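Local atomic coordinates of UV damage endonuclease (Sulfolobus acidocaldarius, PDB entry 3TC3), a protein that probably acts as a manganese-dependent endonuclease of DNA excision repair, recognising UV-induced lesions and cutting the damaged strand. Residues D251-E256 against G262-T267. Numbering follows the deposited sequence.
Sequences DYSEQE and GVHATT
Two torsions turn the carboxylate of Glu256 onto Thr266: chi1 of -174° carries CG away from the glutamate's own N, and a bend at chi2 (71°) folds the chain back across the threonine. The carboxylate then accepts two bonds. Thr266 OG1 donates to Glu256 OE2 at 2.7 Å on the syn side, close to the carboxylate plane, whereas Thr266 N reaches Glu256 OE1 at 2.9 Å from well above that plane. Engagement of both oxygens by one residue should restrain rotation of the carboxylate about its last bond. Gln255 has a similar bend, but its amide serves the other end of 262-267: Gln255 OE1 receives Gly262 N at 2.9 Å, in the carbonyl plane on a lone pair, while NE2 bonds to Glu256 O and to Lys260 O, so both the oxygen and the nitrogen of the amide have partners. Between these side-chain contacts the backbones pair at a single beta bridge, Gln255 with His264; Glu256 N to Val263 O (3.0 Å) is nearly straight, and Ala265 N to Glu254 O (2.8 Å) is more bent. All this lies in the loop that joins strand 249-252 of the eight-stranded TIM barrel to helix 270-279, at the strand ends that carry the manganese site. Asp251, a manganese ligand, lies on this strand, two residues before Ser253. The Ser253 side chain lies over one face of the His264 ring, with Ser253 CB 4.2 Å from the centroid and 19° off the normal, a CH-pi contact; OG stands over the same face, offset toward the rim, and is hydrogen-bonded to the backbone O of Glu288, itself a metal ligand. The His264 side chain is about 4 Å from the side chain of Glu288 and about 5 Å from the manganese ion.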
loop_
_atom_site.group_PDB
_atom_site.type_symbol
_atom_site.label_atom_id
_atom_site.label_comp_id
_atom_site.label_asym_id
_atom_site.label_seq_id
_atom_site.Cartn_x
_atom_site.Cartn_y
_atom_site.Cartn_z
ATOM N N ASP A 251 -8.064 -3.385 -0.909
ATOM C CA ASP A 251 -8.229 -1.945 -0.566
ATOM C C ASP A 251 -9.688 -1.578 -0.530
ATOM O O ASP A 251 -10.400 -1.765 -1.562
ATOM C CB ASP A 251 -7.549 -1.036 -1.565
ATOM C CG ASP A 251 -6.011 -1.013 -1.457
ATOM O OD1 ASP A 251 -5.437 -1.319 -0.443
ATOM O OD2 ASP A 251 -5.388 -0.532 -2.415
ATOM N N TYR A 252 -10.193 -1.162 0.633
ATOM C CA TYR A 252 -11.601 -0.842 0.783
ATOM C C TYR A 252 -11.757 0.674 0.796
ATOM O O TYR A 252 -11.183 1.382 1.630
ATOM C CB TYR A 252 -12.188 -1.445 2.084
ATOM C CG TYR A 252 -13.647 -1.003 2.256
ATOM C CD1 TYR A 252 -13.994 0.200 2.956
ATOM C CD2 TYR A 252 -14.688 -1.775 1.744
ATOM C CE1 TYR A 252 -15.306 0.595 3.112
ATOM C CE2 TYR A 252 -15.970 -1.455 1.946
ATOM C CZ TYR A 252 -16.323 -0.230 2.568
ATOM O OH TYR A 252 -17.644 0.064 2.691
ATOM N N SER A 253 -12.619 1.160 -0.065
ATOM C CA SER A 253 -13.050 2.566 -0.001
ATOM C C SER A 253 -14.459 2.715 -0.424
ATOM O O SER A 253 -15.106 1.734 -0.747
ATOM C CB SER A 253 -12.149 3.485 -0.863
ATOM O OG SER A 253 -12.357 4.818 -0.345
ATOM N N GLU A 254 -14.953 3.954 -0.268
ATOM C CA GLU A 254 -16.308 4.260 -0.700
ATOM C C GLU A 254 -16.295 5.616 -1.378
ATOM O O GLU A 254 -15.382 6.417 -1.152
ATOM C CB GLU A 254 -17.291 4.375 0.484
ATOM C CG GLU A 254 -17.420 3.078 1.326
ATOM C CD GLU A 254 -18.295 3.298 2.471
ATOM O OE1 GLU A 254 -19.192 4.183 2.419
ATOM O OE2 GLU A 254 -18.142 2.577 3.446
ATOM N N GLN A 255 -17.333 5.841 -2.150
ATOM C CA GLN A 255 -17.522 7.106 -2.781
ATOM C C GLN A 255 -17.932 8.167 -1.771
ATOM O O GLN A 255 -18.862 7.931 -0.989
ATOM C CB GLN A 255 -18.565 6.878 -3.873
ATOM C CG GLN A 255 -19.032 8.258 -4.465
ATOM C CD GLN A 255 -17.923 8.818 -5.304
ATOM O OE1 GLN A 255 -17.315 8.080 -6.121
ATOM N NE2 GLN A 255 -17.599 10.104 -5.105
ATOM N N GLU A 256 -17.240 9.340 -1.757
ATOM C CA GLU A 256 -17.786 10.488 -0.951
ATOM C C GLU A 256 -19.047 11.070 -1.622
ATOM O O GLU A 256 -19.012 11.404 -2.811
ATOM C CB GLU A 256 -16.766 11.565 -0.825
ATOM C CG GLU A 256 -17.176 12.747 0.126
ATOM C CD GLU A 256 -17.186 12.405 1.570
ATOM O OE1 GLU A 256 -17.190 11.175 1.893
ATOM O OE2 GLU A 256 -17.111 13.376 2.393
ATOM N N GLY A 262 -14.972 8.472 -7.697
ATOM C CA GLY A 262 -13.667 8.036 -7.301
ATOM C C GLY A 262 -13.048 8.807 -6.154
ATOM O O GLY A 262 -12.022 8.368 -5.597
ATOM N N VAL A 263 -13.624 9.941 -5.806
ATOM C CA VAL A 263 -13.155 10.673 -4.630
ATOM C C VAL A 263 -13.467 9.849 -3.411
ATOM O O VAL A 263 -14.632 9.464 -3.190
ATOM C CB VAL A 263 -13.825 12.062 -4.543
ATOM C CG1 VAL A 263 -13.487 12.771 -3.186
ATOM C CG2 VAL A 263 -13.335 12.915 -5.775
ATOM N N HIS A 264 -12.433 9.615 -2.610
ATOM C CA HIS A 264 -12.575 8.689 -1.449
ATOM C C HIS A 264 -13.376 9.359 -0.293
ATOM O O HIS A 264 -13.272 10.533 -0.015
ATOM C CB HIS A 264 -11.203 8.366 -0.856
ATOM C CG HIS A 264 -10.378 7.361 -1.631
ATOM N ND1 HIS A 264 -9.124 7.016 -1.225
ATOM C CD2 HIS A 264 -10.643 6.638 -2.775
ATOM C CE1 HIS A 264 -8.596 6.140 -2.096
ATOM N NE2 HIS A 264 -9.524 5.886 -3.047
ATOM N N ALA A 265 -14.214 8.554 0.328
ATOM C CA ALA A 265 -15.020 8.971 1.436
ATOM C C ALA A 265 -14.177 9.485 2.610
ATOM O O ALA A 265 -13.036 9.049 2.851
ATOM C CB ALA A 265 -15.864 7.812 1.891
ATOM N N THR A 266 -14.825 10.413 3.339
ATOM C CA THR A 266 -14.144 10.991 4.497
ATOM C C THR A 266 -14.251 10.039 5.712
ATOM O O THR A 266 -13.544 10.240 6.714
ATOM C CB THR A 266 -14.734 12.389 4.852
ATOM O OG1 THR A 266 -16.142 12.370 4.742
ATOM C CG2 THR A 266 -14.153 13.396 3.867
ATOM N N THR A 267 -15.124 9.034 5.604
ATOM C CA THR A 267 -15.194 7.992 6.663
ATOM C C THR A 267 -15.954 6.820 6.060
ATOM O O THR A 267 -16.659 7.008 5.045
ATOM C CB THR A 267 -16.022 8.544 7.908
ATOM O OG1 THR A 267 -15.856 7.639 9.033
ATOM C CG2 THR A 267 -17.558 8.651 7.585
#